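Local atomic coordinates of A151R (African swine fever virus Georgia 2007/1, PDB entry 7CMA), a protein that is a non-structural viral protein of unsettled function that binds a zinc ion and may act as an oxygenase. Residues S136-T140 against K141-F145; T125-G128 against P129-N133; E15-I18 against E19-H23; K73-A76 against K77-N81. All blocks are in the same frame, centred on the assembly; numbering follows the deposited sequence.

Contact 1: residues S136-T140 against K141-F145; sequences SIWCT and KCTSF. With ZN (zinc ion), chain C.
Cys139 and Cys142 bind one zinc ion through their thiolates in a CxxC zinc knuckle, with Cys139 SG 2.4 Å and Cys142 SG 2.3 Å from the metal. The two side chains reach it by different rotations. Cys139 holds SG anti to its backbone N (chi1 171°), whereas Cys142 tucks SG between its own N and carbonyl carbon (chi1 61°), and the sulfurs end 3.6 Å apart, as two ligands of one metal should. His109 and Cys116 complete the site of three cysteines and one histidine. Cysteine suits both places because a soft thiolate binds zinc tightly, and the backbone N-H groups of Lys141 and Cys142 each give Cys139 SG a weak hydrogen bond that probably tempers its negative charge. The turn itself is closed by Thr143 N, which donates to Cys139 O at 2.9 Å, somewhat bent at the hydrogen. Lys141 lays CB against Cys139 SG, then carries its amine away from the turn. Beyond the knuckle, Phe145 directs a ring edge at the face of Trp138 in an offset edge-to-face pair with planes at 74°. Trp138 NE1 has a probable hydrogen bond to Ile131 O, and the closest approach of the two rings is Phe145 CZ to Trp138 CD1, 4.0 Å.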
# COMPACT_ATOMS: atom_id res chain seq x y z
N SER A 136 -1.50 20.03 -8.25
CA SER A 136 -2.58 20.06 -9.28
C SER A 136 -2.20 20.81 -10.55
O SER A 136 -2.79 20.50 -11.59
CB SER A 136 -3.81 20.68 -8.68
OG SER A 136 -3.71 22.09 -8.63
N ILE A 137 -1.27 21.75 -10.48
CA ILE A 137 -0.96 22.61 -11.66
C ILE A 137 0.19 22.00 -12.47
O ILE A 137 0.51 22.57 -13.51
CB ILE A 137 -0.62 24.03 -11.17
CG1 ILE A 137 0.73 24.09 -10.45
CG2 ILE A 137 -1.73 24.59 -10.31
CD1 ILE A 137 1.07 25.47 -9.95
N TRP A 138 0.73 20.86 -12.04
CA TRP A 138 1.95 20.30 -12.67
C TRP A 138 1.64 19.20 -13.69
O TRP A 138 0.81 18.34 -13.39
CB TRP A 138 2.94 19.87 -11.59
CG TRP A 138 3.44 21.07 -10.85
CD1 TRP A 138 3.00 21.56 -9.66
CD2 TRP A 138 4.45 21.98 -11.31
NE1 TRP A 138 3.67 22.70 -9.33
CE2 TRP A 138 4.57 22.99 -10.33
CE3 TRP A 138 5.27 22.03 -12.43
CZ2 TRP A 138 5.47 24.03 -10.45
CZ3 TRP A 138 6.17 23.07 -12.55
CH2 TRP A 138 6.25 24.06 -11.58
N CYS A 139 2.32 19.24 -14.84
CA CYS A 139 2.12 18.24 -15.94
C CYS A 139 2.49 16.84 -15.44
O CYS A 139 3.62 16.67 -15.00
CB CYS A 139 2.96 18.65 -17.14
SG CYS A 139 3.07 17.44 -18.48
N THR A 140 1.57 15.89 -15.57
CA THR A 140 1.80 14.53 -15.02
C THR A 140 2.69 13.70 -15.93
O THR A 140 3.07 12.60 -15.54
CB THR A 140 0.46 13.81 -14.86
OG1 THR A 140 -0.10 13.65 -16.16
CG2 THR A 140 -0.50 14.56 -13.96
N LYS A 141 3.00 14.23 -17.12
CA LYS A 141 3.86 13.50 -18.09
C LYS A 141 5.33 13.79 -17.81
O LYS A 141 6.12 12.86 -17.90
CB LYS A 141 3.50 13.91 -19.52
CG LYS A 141 2.03 13.74 -19.89
CD LYS A 141 1.82 13.73 -21.39
CE LYS A 141 3.12 13.78 -22.17
NZ LYS A 141 2.89 13.63 -23.62
N CYS A 142 5.66 15.03 -17.48
CA CYS A 142 7.08 15.40 -17.28
C CYS A 142 7.41 15.63 -15.81
O CYS A 142 8.59 15.67 -15.48
CB CYS A 142 7.44 16.63 -18.09
SG CYS A 142 6.50 18.12 -17.67
N THR A 143 6.40 15.80 -14.96
CA THR A 143 6.68 16.15 -13.54
C THR A 143 6.10 15.07 -12.62
O THR A 143 4.87 14.91 -12.59
CB THR A 143 6.24 17.58 -13.21
OG1 THR A 143 6.62 18.45 -14.27
CG2 THR A 143 6.80 18.08 -11.90
N SER A 144 6.97 14.35 -11.92
CA SER A 144 6.52 13.31 -10.98
C SER A 144 6.89 13.72 -9.56
O SER A 144 7.86 14.45 -9.39
CB SER A 144 7.12 11.98 -11.30
OG SER A 144 8.53 12.03 -11.17
N PHE A 145 6.14 13.22 -8.58
CA PHE A 145 6.49 13.50 -7.18
C PHE A 145 6.46 12.21 -6.36
O PHE A 145 5.74 11.29 -6.76
CB PHE A 145 5.47 14.46 -6.56
CG PHE A 145 5.33 15.83 -7.17
CD1 PHE A 145 6.10 16.89 -6.71
CD2 PHE A 145 4.39 16.08 -8.16
CE1 PHE A 145 5.96 18.15 -7.26
CE2 PHE A 145 4.26 17.34 -8.71
CZ PHE A 145 5.04 18.38 -8.26
ZN ZN C . 5.06 18.31 -19.41

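Contact 2: residues T125-G128 against P129-N133; sequences TSVG and PHIFN
The backbone runs extended through Val127, the end of strand 125-127, and turns at Gly128-Pro129 into a short 3-10 segment that includes residues 130-132. Gly128 is still extended, while Pro129 at phi/psi -70°/-22° already has helical values, and proline suits this first turn because its ring fixes phi and its missing N-H is not needed there. The 3-10 turn is closed by Phe132 N donating to Pro129 O at 3.0 Å, followed by Asn133 N to His130 O at 3.1 Å. Glycine fits the bend as well: with no side chain, it lets the proline ring follow directly, Pro129 CD lying 2.9 Å from Gly128 CA.

Among the side chains, Val127 and Ile131 carry the contact. Val127 CG1 meets Ile131 CG2 at 3.6 Å, the two branched chains crossing at about a right angle. Ile131 points its CB toward the strand and sets CG1 anti to its backbone N (chi1 -173°), which leaves CG2 as the branch facing Val127; the same methyl lies 4.0 Å from Gly128 O. Phe132 brings its ring edge near Gly128 O, with CD2 at 4.3 Å, and also has Pro129 O in its ring plane. Pro129 CG sits over one face of the His130 imidazole, offset toward its rim. Outside the turn, Phe132 stacks on Trp138 and meets Trp93, and Ile131 also packs on Ile101 of strand 99-104.

The join is therefore apolar between its side chains: one methyl-to-methyl contact and a rigid proline set the direction of the chain, while two backbone bonds close the turn from within and His130 O and Ile131 O also have partners outside.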
# COMPACT_ATOMS: atom_id res chain seq x y z
N THR A 125 11.90 29.59 -17.02
CA THR A 125 12.21 30.60 -15.97
C THR A 125 12.64 29.89 -14.69
O THR A 125 11.98 28.91 -14.31
CB THR A 125 11.00 31.52 -15.74
OG1 THR A 125 10.66 32.09 -16.99
CG2 THR A 125 11.27 32.60 -14.72
N SER A 126 13.72 30.38 -14.07
CA SER A 126 14.23 29.89 -12.76
C SER A 126 13.32 30.40 -11.64
O SER A 126 13.18 31.61 -11.50
CB SER A 126 15.65 30.34 -12.54
OG SER A 126 16.40 29.33 -11.89
N VAL A 127 12.83 29.48 -10.81
CA VAL A 127 11.69 29.74 -9.88
C VAL A 127 11.95 28.96 -8.59
O VAL A 127 12.71 27.98 -8.65
CB VAL A 127 10.36 29.38 -10.56
CG1 VAL A 127 9.57 28.35 -9.77
CG2 VAL A 127 9.52 30.61 -10.86
N GLY A 128 11.61 29.57 -7.44
CA GLY A 128 11.80 28.99 -6.10
C GLY A 128 10.91 27.78 -5.87
O GLY A 128 10.17 27.37 -6.76
N PRO A 129 11.03 27.10 -4.71
CA PRO A 129 10.30 25.85 -4.47
C PRO A 129 8.78 26.01 -4.29
O PRO A 129 8.08 25.05 -4.49
CB PRO A 129 10.95 25.33 -3.18
CG PRO A 129 11.40 26.59 -2.47
CD PRO A 129 11.86 27.51 -3.57
N HIS A 130 8.31 27.21 -3.93
CA HIS A 130 6.97 27.39 -3.28
C HIS A 130 5.85 26.92 -4.22
O HIS A 130 4.87 26.35 -3.71
CB HIS A 130 6.79 28.84 -2.82
CG HIS A 130 7.91 29.34 -1.98
ND1 HIS A 130 7.90 29.24 -0.60
CD2 HIS A 130 9.11 29.85 -2.32
CE1 HIS A 130 9.03 29.72 -0.13
NE2 HIS A 130 9.80 30.08 -1.16
N ILE A 131 6.03 27.07 -5.54
CA ILE A 131 4.97 26.80 -6.55
C ILE A 131 4.68 25.29 -6.60
O ILE A 131 3.62 24.91 -7.12
CB ILE A 131 5.36 27.36 -7.93
CG1 ILE A 131 4.20 27.25 -8.92
CG2 ILE A 131 6.63 26.71 -8.45
CD1 ILE A 131 4.51 27.80 -10.30
N PHE A 132 5.59 24.46 -6.07
CA PHE A 132 5.45 22.98 -6.12
C PHE A 132 4.55 22.49 -4.97
O PHE A 132 4.14 21.32 -5.00
CB PHE A 132 6.83 22.32 -6.08
CG PHE A 132 7.61 22.46 -7.36
CD1 PHE A 132 7.33 21.65 -8.45
CD2 PHE A 132 8.50 23.51 -7.53
CE1 PHE A 132 8.02 21.81 -9.64
CE2 PHE A 132 9.17 23.68 -8.72
CZ PHE A 132 8.93 22.83 -9.78
N ASN A 133 4.15 23.39 -4.08
CA ASN A 133 3.26 23.09 -2.92
C ASN A 133 1.93 22.52 -3.44
O ASN A 133 1.43 21.59 -2.81
CB ASN A 133 3.05 24.33 -2.05
CG ASN A 133 2.29 24.03 -0.78
OD1 ASN A 133 1.29 24.69 -0.49
ND2 ASN A 133 2.78 23.08 -0.00

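Contact 3: residues E15-I18 against E19-H23; sequences EKLI and ECIYH
Glu19 N donates to Glu15 O, the first of four successive i to i+4 bonds of an alpha-helix. Cys20 N to Lys16 O, Ile21 N to Leu17 O and Tyr22 N to Ile18 O follow, all four between 2.7 and 3.0 Å. The carboxylate of Glu19 turns elsewhere: its chain bends at chi2 (75°), and OE1 makes a salt bridge to Lys73 NZ. Glu15 and Glu19 carry like charges on one side of the helix, OE2 of the first 5.6 Å from OE1 of the second, and Glu15 OE1 has a long, weak ion pair with Lys4 of the second subunit.

Leu17 and Ile21 make the side-chain contact on the buried side. Leu17 CG meets Ile21 CD1 at 4.0 Å, and Ile21 CG1, anti to its carbonyl carbon (chi1 -60°), lies back over Leu17 O at 3.2 Å. Their branched aliphatic chains fill the space between successive turns without needing a polar partner.

This part of helix 3-28 lies beside helix 72-84, where Leu17 and Ile18 both touch Tyr80, while Phe148 covers Leu17 and Ile5 of the second subunit packs on Lys16 and Glu19.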
# COMPACT_ATOMS: atom_id res chain seq x y z
N GLU A 15 9.51 4.29 8.35
CA GLU A 15 10.74 3.65 7.82
C GLU A 15 10.94 4.08 6.36
O GLU A 15 12.09 4.38 5.99
CB GLU A 15 10.67 2.13 7.97
CG GLU A 15 12.04 1.48 8.10
CD GLU A 15 12.83 1.89 9.33
OE1 GLU A 15 12.22 2.36 10.31
OE2 GLU A 15 14.07 1.76 9.29
N LYS A 16 9.85 4.17 5.59
CA LYS A 16 9.92 4.47 4.14
C LYS A 16 10.24 5.96 3.94
O LYS A 16 11.08 6.26 3.10
CB LYS A 16 8.61 4.07 3.44
CG LYS A 16 8.43 2.58 3.22
CD LYS A 16 7.62 2.24 1.98
CE LYS A 16 6.23 1.71 2.30
NZ LYS A 16 5.39 2.74 2.95
N LEU A 17 9.64 6.84 4.74
CA LEU A 17 9.82 8.31 4.60
C LEU A 17 11.23 8.69 5.07
O LEU A 17 11.92 9.37 4.31
CB LEU A 17 8.75 9.05 5.41
CG LEU A 17 8.74 10.58 5.26
CD1 LEU A 17 8.86 10.99 3.80
CD2 LEU A 17 7.50 11.18 5.89
N ILE A 18 11.71 8.09 6.16
CA ILE A 18 13.11 8.29 6.66
C ILE A 18 14.09 7.82 5.58
O ILE A 18 15.08 8.53 5.35
CB ILE A 18 13.34 7.58 8.00
CG1 ILE A 18 12.64 8.30 9.15
CG2 ILE A 18 14.83 7.41 8.27
CD1 ILE A 18 12.83 7.65 10.51
N GLU A 19 13.84 6.66 4.97
CA GLU A 19 14.73 6.10 3.91
C GLU A 19 14.75 7.07 2.72
O GLU A 19 15.85 7.40 2.26
CB GLU A 19 14.26 4.71 3.48
CG GLU A 19 15.27 3.97 2.61
CD GLU A 19 16.48 3.41 3.36
OE1 GLU A 19 16.53 3.55 4.60
OE2 GLU A 19 17.38 2.86 2.69
N CYS A 20 13.58 7.56 2.31
CA CYS A 20 13.45 8.57 1.23
C CYS A 20 14.27 9.82 1.58
O CYS A 20 15.08 10.25 0.73
CB CYS A 20 11.99 8.94 1.01
SG CYS A 20 11.73 9.92 -0.49
N ILE A 21 14.08 10.37 2.78
CA ILE A 21 14.81 11.60 3.23
C ILE A 21 16.31 11.31 3.26
O ILE A 21 17.08 12.15 2.78
CB ILE A 21 14.29 12.10 4.59
CG1 ILE A 21 12.80 12.45 4.52
CG2 ILE A 21 15.12 13.28 5.08
CD1 ILE A 21 12.16 12.66 5.86
N TYR A 22 16.69 10.17 3.86
CA TYR A 22 18.11 9.74 3.98
C TYR A 22 18.78 9.83 2.61
O TYR A 22 19.87 10.41 2.50
CB TYR A 22 18.20 8.33 4.56
CG TYR A 22 19.57 7.70 4.46
CD1 TYR A 22 20.62 8.13 5.27
CD2 TYR A 22 19.85 6.75 3.50
CE1 TYR A 22 21.88 7.59 5.16
CE2 TYR A 22 21.12 6.20 3.37
CZ TYR A 22 22.13 6.60 4.22
OH TYR A 22 23.38 6.05 4.13
N HIS A 23 18.15 9.22 1.60
CA HIS A 23 18.71 9.12 0.22
C HIS A 23 18.79 10.52 -0.39
O HIS A 23 19.85 10.85 -0.95
CB HIS A 23 17.87 8.15 -0.62
CG HIS A 23 18.05 6.72 -0.25
ND1 HIS A 23 19.27 6.21 0.17
CD2 HIS A 23 17.17 5.69 -0.19
CE1 HIS A 23 19.14 4.94 0.47
NE2 HIS A 23 17.86 4.59 0.25

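Contact 4: residues K73-A76 against K77-N81; sequences KNIA and KMIYN
Ile75 turns CG2 anti to its backbone N and CG1 anti to its carbonyl carbon (chi1 -51°), and Ile79 repeats the choice (chi1 -65°), an arrangement beta-branched residues commonly take in an alpha-helix. Their branches meet one turn apart, Ile75 CG2 with Ile79 CD1 at 4.0 Å, and Ile79 CG1 folds back to 3.3 Å from Ile75 O. Both isoleucines are buried and pack on Ile43 of strand 38-46, which their broad aliphatic surface suits. Met78 sets CG anti to its carbonyl carbon (chi1 -75°), which brings CG 3.4 Å from Asn74 O; the extended remainder of this flexible chain carries SD on past the same oxygen. Small Ala76 faces helix 3-28, where its methyl can come close to the neighbouring backbone.

Beneath these side chains the backbone has the regular i to i+4 pattern: Lys77 N to Lys73 O at 3.1 Å, Met78 N to Asn74 O, Ile79 N to Ile75 O at 2.8 Å, and Tyr80 N to Ala76 O.

The chemistry is that of an amphipathic helix: oily branches on the sheet side, Lys73 NZ held by Glu19 OE1 of helix 3-28, and Asn74, Lys77 and Met78 on the exposed side.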
# COMPACT_ATOMS: atom_id res chain seq x y z
N LYS A 73 21.31 9.52 8.43
CA LYS A 73 20.18 8.67 8.90
C LYS A 73 19.56 9.30 10.15
O LYS A 73 18.32 9.33 10.24
CB LYS A 73 20.64 7.24 9.19
CG LYS A 73 19.52 6.23 9.37
CD LYS A 73 18.50 6.23 8.23
CE LYS A 73 18.27 4.86 7.64
NZ LYS A 73 16.92 4.75 7.03
N ASN A 74 20.40 9.81 11.06
CA ASN A 74 19.92 10.42 12.32
C ASN A 74 19.22 11.74 11.99
O ASN A 74 18.23 12.06 12.67
CB ASN A 74 21.04 10.61 13.35
CG ASN A 74 21.23 9.39 14.23
OD1 ASN A 74 20.28 8.67 14.51
ND2 ASN A 74 22.46 9.13 14.63
N ILE A 75 19.72 12.49 11.00
CA ILE A 75 19.08 13.77 10.57
C ILE A 75 17.73 13.45 9.91
O ILE A 75 16.73 14.08 10.29
CB ILE A 75 20.00 14.57 9.63
CG1 ILE A 75 21.40 14.74 10.22
CG2 ILE A 75 19.36 15.91 9.27
CD1 ILE A 75 22.04 16.08 9.95
N ALA A 76 17.70 12.41 9.06
CA ALA A 76 16.45 11.95 8.41
C ALA A 76 15.37 11.69 9.47
O ALA A 76 14.21 12.06 9.22
CB ALA A 76 16.73 10.72 7.59
N LYS A 77 15.74 11.05 10.58
CA LYS A 77 14.81 10.72 11.69
C LYS A 77 14.33 12.00 12.37
O LYS A 77 13.12 12.10 12.64
CB LYS A 77 15.50 9.80 12.71
CG LYS A 77 14.59 9.27 13.82
CD LYS A 77 15.11 8.01 14.47
CE LYS A 77 15.66 7.01 13.48
NZ LYS A 77 16.47 5.96 14.14
N MET A 78 15.24 12.95 12.63
CA MET A 78 14.91 14.28 13.21
C MET A 78 13.92 15.00 12.30
O MET A 78 12.95 15.60 12.82
CB MET A 78 16.17 15.15 13.36
CG MET A 78 17.07 14.73 14.50
SD MET A 78 18.74 15.43 14.36
CE MET A 78 19.37 15.10 16.01
N ILE A 79 14.12 14.93 10.98
CA ILE A 79 13.25 15.61 9.98
C ILE A 79 11.87 14.93 9.96
O ILE A 79 10.87 15.66 9.96
CB ILE A 79 13.92 15.65 8.59
CG1 ILE A 79 15.18 16.51 8.61
CG2 ILE A 79 12.93 16.13 7.54
CD1 ILE A 79 15.96 16.49 7.32
N TYR A 80 11.82 13.59 10.06
CA TYR A 80 10.53 12.84 10.13
C TYR A 80 9.78 13.23 11.41
O TYR A 80 8.56 13.41 11.36
CB TYR A 80 10.75 11.33 10.11
CG TYR A 80 9.52 10.54 10.50
CD1 TYR A 80 8.51 10.29 9.58
CD2 TYR A 80 9.31 10.15 11.82
CE1 TYR A 80 7.35 9.63 9.95
CE2 TYR A 80 8.17 9.45 12.19
CZ TYR A 80 7.18 9.20 11.25
OH TYR A 80 6.05 8.53 11.62
N ASN A 81 10.49 13.34 12.54
CA ASN A 81 9.88 13.64 13.86
C ASN A 81 9.25 15.04 13.80
O ASN A 81 8.10 15.17 14.26
CB ASN A 81 10.89 13.50 15.00
CG ASN A 81 11.16 12.05 15.35
OD1 ASN A 81 10.36 11.17 15.05
ND2 ASN A 81 12.30 11.79 15.96

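The four contacts form two pairs. Contacts 3 and 4, their centres about 9 Å apart, are turns of adjoining helices that come closest where Glu19 OE1 lies 2.7 Å from Lys73 NZ, with Ala76 CB 3.5 Å from Ile18 O. Contacts 1 and 2, with centres about 13 Å apart, follow each other in the zinc-binding part of the chain: Trp138 NE1 lies 3.1 Å from Ile131 O, and Phe132 joins Trp138 and Phe145 in one aromatic cluster. Contact 1 supplies two zinc ligands; the Phe132 side chain of contact 2 is about 11 Å from the metal. Contacts 1 and 4 lie on opposite sides of the chain's centre, with centres about 27 Å apart.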